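Local coordinates for uncharacterized protein YjgB (Bacillus subtilis, PDB 4YGT) that is of unknown function but is a putative secreted lipoprotein of the DUF4309 family, which belongs to the PepSY clan, at residues D48-F53 and R65-H70; G117-V122 and Y133-G138. All coordinates share one frame; numbering follows the deposited sequence.

How the contacts relate
Both contacts reach one antiparallel sheet of seven strands, at its two outermost strands. Contact 1 sets helix 46-53 against edge strand 67-69. Contact 2 pairs edge strand 121-124 with its neighbour 131-137, just after helix 109-116. Along the chain contact 1 closes before contact 2 opens, and both belong to the DUF4309 part of the chain. Their centres are 26 Å apart, on opposite sides of the chain's centre, and the nearest atoms stay about 13 Å apart. They do not touch. The strands 77-82, 88-95, 152-159 and 140-146 lie between them. Contact 1 thus covers one border of the sheet with a helix, while contact 2 forms the other border by strand pairing.

Contact 1: residues D48-F53 and R65-H70; sequences DVHAAF and RFDLYH. With SO4 (sulfate ion), chain B; EDO (1,2-ethanediol), chain C.
Helix 46-53 packs on edge strand 67-69 of the antiparallel sheet, and Y69, F53, H50 and D67 carry the contact. The axes of the two short elements lie 10.9 Å apart and run nearly parallel, at 16°. F53 puts its CB over one face of the Y69 ring, 3.6 Å from the ring centroid, a CH-pi contact. The two rings then meet obliquely, with their planes at 38°. V49 adds CG1, 3.8 Å from Y69 CE2. CG1 stands anti to the backbone N (chi1 171°), which carries this methyl to the tyrosine. The Y69 hydroxyl lies over one face of the H50 ring, with OH 3.5 Å from H50 CD2. Its hydrogen-bond partner is the carbonyl of G54, just past the helix.

The polar link is H50 NE2 to D67 OD2, a hydrogen bond of 2.7 Å. The acceptor lies in the imidazole plane, but the imidazole nitrogen stands well above the carboxylate plane. D67 OD2 also bonds Y82 OH, and OD1 takes the backbone N of V60. The carboxylate is therefore gripped at both oxygens. H50 ND1 bonds E55, so both ring nitrogens are engaged and the ring's rotation is probably fixed. This is helix-on-sheet packing at a sheet border, with a His-carboxylate hydrogen bond to a buried aspartate beside the F53-Y69 aromatic pair.

Contact 2: residues G117-V122 and Y133-G138; sequences GPVNRV and YVYDTG
R121 reaches diagonally across the hairpin of strands 121-124 and 131-137 to D136, two residues beyond its pair partner V134. Their side chains cross at about a right angle, with guanidinium and carboxylate planes 57° apart. R121 NH1 meets D136 OD1 at 2.9 Å, on the syn side of the carboxylate. The oxygen lies in the guanidinium plane, and the bond is nearly straight at 164°. NH2 adds only weak bonds to both oxygens. The arginine chain bends at chi3 and passes V134, whose CG1 comes 3.4 Å from R121 NH1. With an alanine in place of R121, the D136 carboxylate would probably lose its salt-bridge partner, and the contact of NH1 with V134 CG1 would go.

N120 meets D136 differently. Its amide stacks on the carboxylate, with the planes 21° apart. N120 OD1 accepts the backbone N of D136 at 2.8 Å, the donor standing above the carbonyl plane.

Y135 points its CB away from 117-122, but the ring turns back to V119. V119 CA sits over one face of the ring, a CH-pi contact. The hydroxyl end reaches the carbonyl of G117, with Y135 OH 3.0 Å from G117 O. L112 and L116 of helix 109-116 also touch this tyrosine. On the same face of the sheet, V122 and Y133 lie side by side, pointing the same way, with V122 CG2 3.9 Å from Y133 CD2.

R121 and V134 form an antiparallel hydrogen-bonded pair. V134 O takes R121 N at 3.2 Å and, weakly, N120 N. V134 N gives the return bond to R121 O at 2.8 Å. N120 and R121 thus both face V134, which is the classic beta bulge, here at the start of an edge strand in a beta hairpin.

Contact 1: residues D48-F53 and R65-H70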
loop_
_atom_site.group_PDB
_atom_site.type_symbol
_atom_site.label_atom_id
_atom_site.label_comp_id
_atom_site.label_asym_id
_atom_site.label_seq_id
_atom_site.Cartn_x
_atom_site.Cartn_y
_atom_site.Cartn_z
ATOM N N ASP A 48 0.200 -13.965 -11.398
ATOM C CA ASP A 48 -0.571 -14.263 -10.183
ATOM C C ASP A 48 -1.493 -13.096 -9.838
ATOM O O ASP A 48 -2.604 -13.310 -9.370
ATOM C CB ASP A 48 0.355 -14.563 -8.978
ATOM C CG ASP A 48 1.246 -15.797 -9.078
ATOM O OD1 ASP A 48 0.830 -16.786 -9.724
ATOM O OD2 ASP A 48 2.339 -15.793 -8.463
ATOM N N VAL A 49 -1.008 -11.862 -10.018
ATOM C CA VAL A 49 -1.760 -10.628 -9.750
ATOM C C VAL A 49 -2.997 -10.603 -10.667
ATOM O O VAL A 49 -4.119 -10.373 -10.210
ATOM C CB VAL A 49 -0.860 -9.362 -9.916
ATOM C CG1 VAL A 49 -1.678 -8.079 -9.860
ATOM C CG2 VAL A 49 0.255 -9.337 -8.870
ATOM N N HIS A 50 -2.779 -10.865 -11.952
ATOM C CA HIS A 50 -3.823 -10.896 -12.961
ATOM C C HIS A 50 -4.790 -12.032 -12.702
ATOM O O HIS A 50 -5.991 -11.856 -12.884
ATOM C CB HIS A 50 -3.198 -10.999 -14.358
ATOM C CG HIS A 50 -2.653 -9.697 -14.845
ATOM N ND1 HIS A 50 -2.943 -9.227 -16.106
ATOM C CD2 HIS A 50 -1.891 -8.779 -14.202
ATOM C CE1 HIS A 50 -2.334 -8.053 -16.200
ATOM N NE2 HIS A 50 -1.686 -7.747 -15.081
ATOM N N ALA A 51 -4.283 -13.175 -12.224
ATOM C CA ALA A 51 -5.110 -14.321 -11.848
ATOM C C ALA A 51 -6.054 -13.922 -10.694
ATOM O O ALA A 51 -7.245 -14.200 -10.751
ATOM C CB ALA A 51 -4.225 -15.504 -11.448
ATOM N N ALA A 52 -5.536 -13.198 -9.706
ATOM C CA ALA A 52 -6.296 -12.770 -8.541
ATOM C C ALA A 52 -7.261 -11.610 -8.810
ATOM O O ALA A 52 -8.403 -11.688 -8.381
ATOM C CB ALA A 52 -5.346 -12.379 -7.416
ATOM N N PHE A 53 -6.801 -10.551 -9.473
ATOM C CA PHE A 53 -7.531 -9.306 -9.673
ATOM C C PHE A 53 -8.154 -9.096 -11.042
ATOM O O PHE A 53 -8.958 -8.172 -11.189
ATOM C CB PHE A 53 -6.578 -8.137 -9.417
ATOM C CG PHE A 53 -6.263 -7.856 -7.970
ATOM C CD1 PHE A 53 -5.250 -8.547 -7.313
ATOM C CD2 PHE A 53 -6.980 -6.903 -7.260
ATOM C CE1 PHE A 53 -4.958 -8.286 -5.972
ATOM C CE2 PHE A 53 -6.683 -6.640 -5.918
ATOM C CZ PHE A 53 -5.674 -7.336 -5.283
ATOM N N ARG A 65 4.332 2.485 -14.235
ATOM C CA ARG A 65 5.002 1.206 -13.992
ATOM C C ARG A 65 4.185 0.302 -13.032
ATOM O O ARG A 65 4.704 -0.706 -12.559
ATOM C CB ARG A 65 6.446 1.414 -13.499
ATOM C CG ARG A 65 6.573 2.077 -12.159
ATOM C CD ARG A 65 7.991 2.480 -11.870
ATOM N NE ARG A 65 8.053 2.961 -10.498
ATOM C CZ ARG A 65 8.240 2.176 -9.447
ATOM N NH1 ARG A 65 8.461 0.875 -9.611
ATOM N NH2 ARG A 65 8.233 2.686 -8.223
ATOM N N PHE A 66 2.887 0.621 -12.830
ATOM C CA PHE A 66 1.984 -0.130 -11.954
ATOM C C PHE A 66 0.783 -0.657 -12.665
ATOM O O PHE A 66 0.115 0.083 -13.379
ATOM C CB PHE A 66 1.474 0.732 -10.779
ATOM C CG PHE A 66 2.495 0.949 -9.692
ATOM C CD1 PHE A 66 3.470 1.934 -9.818
ATOM C CD2 PHE A 66 2.506 0.146 -8.556
ATOM C CE1 PHE A 66 4.452 2.092 -8.840
ATOM C CE2 PHE A 66 3.467 0.317 -7.574
ATOM C CZ PHE A 66 4.447 1.275 -7.728
ATOM N N ASP A 67 0.461 -1.932 -12.416
ATOM C CA ASP A 67 -0.819 -2.513 -12.835
ATOM C C ASP A 67 -1.804 -1.925 -11.853
ATOM O O ASP A 67 -1.650 -2.154 -10.654
ATOM C CB ASP A 67 -0.782 -4.051 -12.795
ATOM C CG ASP A 67 -0.336 -4.693 -14.085
ATOM O OD1 ASP A 67 -0.306 -3.991 -15.130
ATOM O OD2 ASP A 67 -0.034 -5.888 -14.063
ATOM N N LEU A 68 -2.702 -1.041 -12.315
ATOM C CA LEU A 68 -3.593 -0.340 -11.386
ATOM C C LEU A 68 -5.032 -0.881 -11.386
ATOM O O LEU A 68 -5.655 -1.080 -12.434
ATOM C CB LEU A 68 -3.590 1.158 -11.673
ATOM C CG LEU A 68 -2.287 1.869 -11.393
ATOM C CD1 LEU A 68 -2.193 3.151 -12.208
ATOM C CD2 LEU A 68 -2.101 2.127 -9.891
ATOM N N TYR A 69 -5.523 -1.147 -10.171
ATOM C CA TYR A 69 -6.855 -1.677 -9.914
ATOM C C TYR A 69 -7.587 -0.650 -9.103
ATOM O O TYR A 69 -7.165 -0.295 -8.005
ATOM C CB TYR A 69 -6.765 -3.036 -9.211
ATOM C CG TYR A 69 -6.103 -4.090 -10.076
ATOM C CD1 TYR A 69 -6.842 -4.842 -10.980
ATOM C CD2 TYR A 69 -4.731 -4.325 -9.998
ATOM C CE1 TYR A 69 -6.241 -5.809 -11.781
ATOM C CE2 TYR A 69 -4.114 -5.298 -10.790
ATOM C CZ TYR A 69 -4.875 -6.032 -11.685
ATOM O OH TYR A 69 -4.292 -7.005 -12.455
ATOM N N HIS A 70 -8.619 -0.085 -9.703
ATOM C CA HIS A 70 -9.420 0.975 -9.113
ATOM C C HIS A 70 -10.196 0.459 -7.917
ATOM O O HIS A 70 -10.536 -0.718 -7.878
ATOM C CB HIS A 70 -10.397 1.519 -10.181
ATOM C CG HIS A 70 -10.881 2.900 -9.895
ATOM N ND1 HIS A 70 -11.990 3.125 -9.106
ATOM C CD2 HIS A 70 -10.382 4.089 -10.302
ATOM C CE1 HIS A 70 -12.136 4.438 -9.059
ATOM N NE2 HIS A 70 -11.185 5.062 -9.757
HETATM S S SO4 B . 6.396 6.166 -9.716
HETATM O O1 SO4 B . 6.999 5.547 -10.903
HETATM O O2 SO4 B . 4.945 6.269 -9.829
HETATM O O3 SO4 B . 6.753 5.350 -8.549
HETATM O O4 SO4 B . 6.894 7.515 -9.522
HETATM C C1 EDO C . -10.245 -5.051 -6.955
HETATM O O1 EDO C . -9.716 -4.114 -7.869
HETATM C C2 EDO C . -10.618 -4.365 -5.639
HETATM O O2 EDO C . -11.435 -3.237 -5.914
#

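Contact 2: residues G117-V122 and Y133-G138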
loop_
_atom_site.group_PDB
_atom_site.type_symbol
_atom_site.label_atom_id
_atom_site.label_comp_id
_atom_site.label_asym_id
_atom_site.label_seq_id
_atom_site.Cartn_x
_atom_site.Cartn_y
_atom_site.Cartn_z
ATOM N N GLY A 117 3.654 3.033 17.319
ATOM C CA GLY A 117 4.696 3.714 18.062
ATOM C C GLY A 117 5.448 4.678 17.164
ATOM O O GLY A 117 4.893 5.141 16.159
ATOM N N PRO A 118 6.733 4.979 17.471
ATOM C CA PRO A 118 7.473 5.933 16.632
ATOM C C PRO A 118 7.797 5.385 15.245
ATOM O O PRO A 118 7.874 4.176 15.027
ATOM C CB PRO A 118 8.737 6.238 17.449
ATOM C CG PRO A 118 8.911 5.067 18.332
ATOM C CD PRO A 118 7.535 4.548 18.635
ATOM N N VAL A 119 7.918 6.309 14.301
ATOM C CA VAL A 119 8.199 6.041 12.891
ATOM C C VAL A 119 9.722 5.835 12.730
ATOM O O VAL A 119 10.496 6.521 13.403
ATOM C CB VAL A 119 7.627 7.199 12.007
ATOM C CG1 VAL A 119 8.250 8.562 12.354
ATOM C CG2 VAL A 119 7.756 6.896 10.526
ATOM N N ASN A 120 10.149 4.896 11.857
ATOM C CA ASN A 120 11.580 4.673 11.642
ATOM C C ASN A 120 12.220 5.833 10.865
ATOM O O ASN A 120 13.286 6.314 11.254
ATOM C CB ASN A 120 11.836 3.360 10.922
ATOM C CG ASN A 120 11.507 2.148 11.760
ATOM O OD1 ASN A 120 10.411 1.578 11.676
ATOM N ND2 ASN A 120 12.451 1.730 12.597
ATOM N N ARG A 121 11.559 6.282 9.783
ATOM C CA ARG A 121 12.024 7.329 8.858
ATOM C C ARG A 121 10.922 8.220 8.384
ATOM O O ARG A 121 9.806 7.742 8.152
ATOM C CB ARG A 121 12.535 6.654 7.566
ATOM C CG ARG A 121 13.988 6.302 7.484
ATOM C CD ARG A 121 14.178 5.493 6.208
ATOM N NE ARG A 121 14.975 4.286 6.435
ATOM C CZ ARG A 121 14.469 3.110 6.792
ATOM N NH1 ARG A 121 13.163 2.967 6.965
ATOM N NH2 ARG A 121 15.269 2.071 6.987
ATOM N N VAL A 122 11.268 9.460 8.054
ATOM C CA VAL A 122 10.356 10.370 7.384
ATOM C C VAL A 122 11.116 10.796 6.123
ATOM O O VAL A 122 12.234 11.298 6.227
ATOM C CB VAL A 122 9.812 11.526 8.251
ATOM C CG1 VAL A 122 8.905 12.427 7.427
ATOM C CG2 VAL A 122 9.038 10.987 9.448
ATOM N N TYR A 133 5.886 8.367 5.840
ATOM C CA TYR A 133 6.216 7.823 7.160
ATOM C C TYR A 133 6.587 6.333 6.990
ATOM O O TYR A 133 5.718 5.523 6.660
ATOM C CB TYR A 133 5.026 7.988 8.112
ATOM C CG TYR A 133 4.752 9.422 8.499
ATOM C CD1 TYR A 133 3.969 10.243 7.693
ATOM C CD2 TYR A 133 5.255 9.957 9.682
ATOM C CE1 TYR A 133 3.685 11.557 8.058
ATOM C CE2 TYR A 133 4.995 11.278 10.049
ATOM C CZ TYR A 133 4.213 12.077 9.228
ATOM O OH TYR A 133 3.918 13.370 9.573
ATOM N N VAL A 134 7.880 5.981 7.132
ATOM C CA VAL A 134 8.345 4.612 6.895
ATOM C C VAL A 134 8.476 3.821 8.195
ATOM O O VAL A 134 9.139 4.265 9.131
ATOM C CB VAL A 134 9.678 4.570 6.103
ATOM C CG1 VAL A 134 10.044 3.148 5.700
ATOM C CG2 VAL A 134 9.634 5.472 4.885
ATOM N N TYR A 135 7.876 2.616 8.214
ATOM C CA TYR A 135 7.941 1.634 9.303
ATOM C C TYR A 135 8.667 0.381 8.810
ATOM O O TYR A 135 8.236 -0.203 7.830
ATOM C CB TYR A 135 6.526 1.284 9.815
ATOM C CG TYR A 135 5.957 2.351 10.724
ATOM C CD1 TYR A 135 6.205 2.334 12.091
ATOM C CD2 TYR A 135 5.196 3.400 10.211
ATOM C CE1 TYR A 135 5.707 3.331 12.930
ATOM C CE2 TYR A 135 4.677 4.391 11.041
ATOM C CZ TYR A 135 4.935 4.354 12.402
ATOM O OH TYR A 135 4.431 5.337 13.228
ATOM N N ASP A 136 9.786 -0.007 9.453
ATOM C CA ASP A 136 10.520 -1.205 9.041
ATOM C C ASP A 136 9.784 -2.443 9.542
ATOM O O ASP A 136 9.343 -2.468 10.693
ATOM C CB ASP A 136 11.973 -1.183 9.529
ATOM C CG ASP A 136 12.874 -0.150 8.856
ATOM O OD1 ASP A 136 12.579 0.246 7.697
ATOM O OD2 ASP A 136 13.915 0.194 9.447
ATOM N N THR A 137 9.593 -3.436 8.649
ATOM C CA THR A 137 8.851 -4.677 8.922
ATOM C C THR A 137 9.647 -5.918 8.439
ATOM O O THR A 137 9.340 -6.534 7.417
ATOM C CB THR A 137 7.443 -4.611 8.283
ATOM O OG1 THR A 137 7.582 -4.504 6.865
ATOM C CG2 THR A 137 6.609 -3.452 8.813
ATOM N N GLY A 138 10.678 -6.246 9.193
ATOM C CA GLY A 138 11.564 -7.365 8.902
ATOM C C GLY A 138 12.408 -7.114 7.672
ATOM O O GLY A 138 13.228 -6.193 7.656
HETATM O O HOH W 1 8.678 -0.935 13.093
#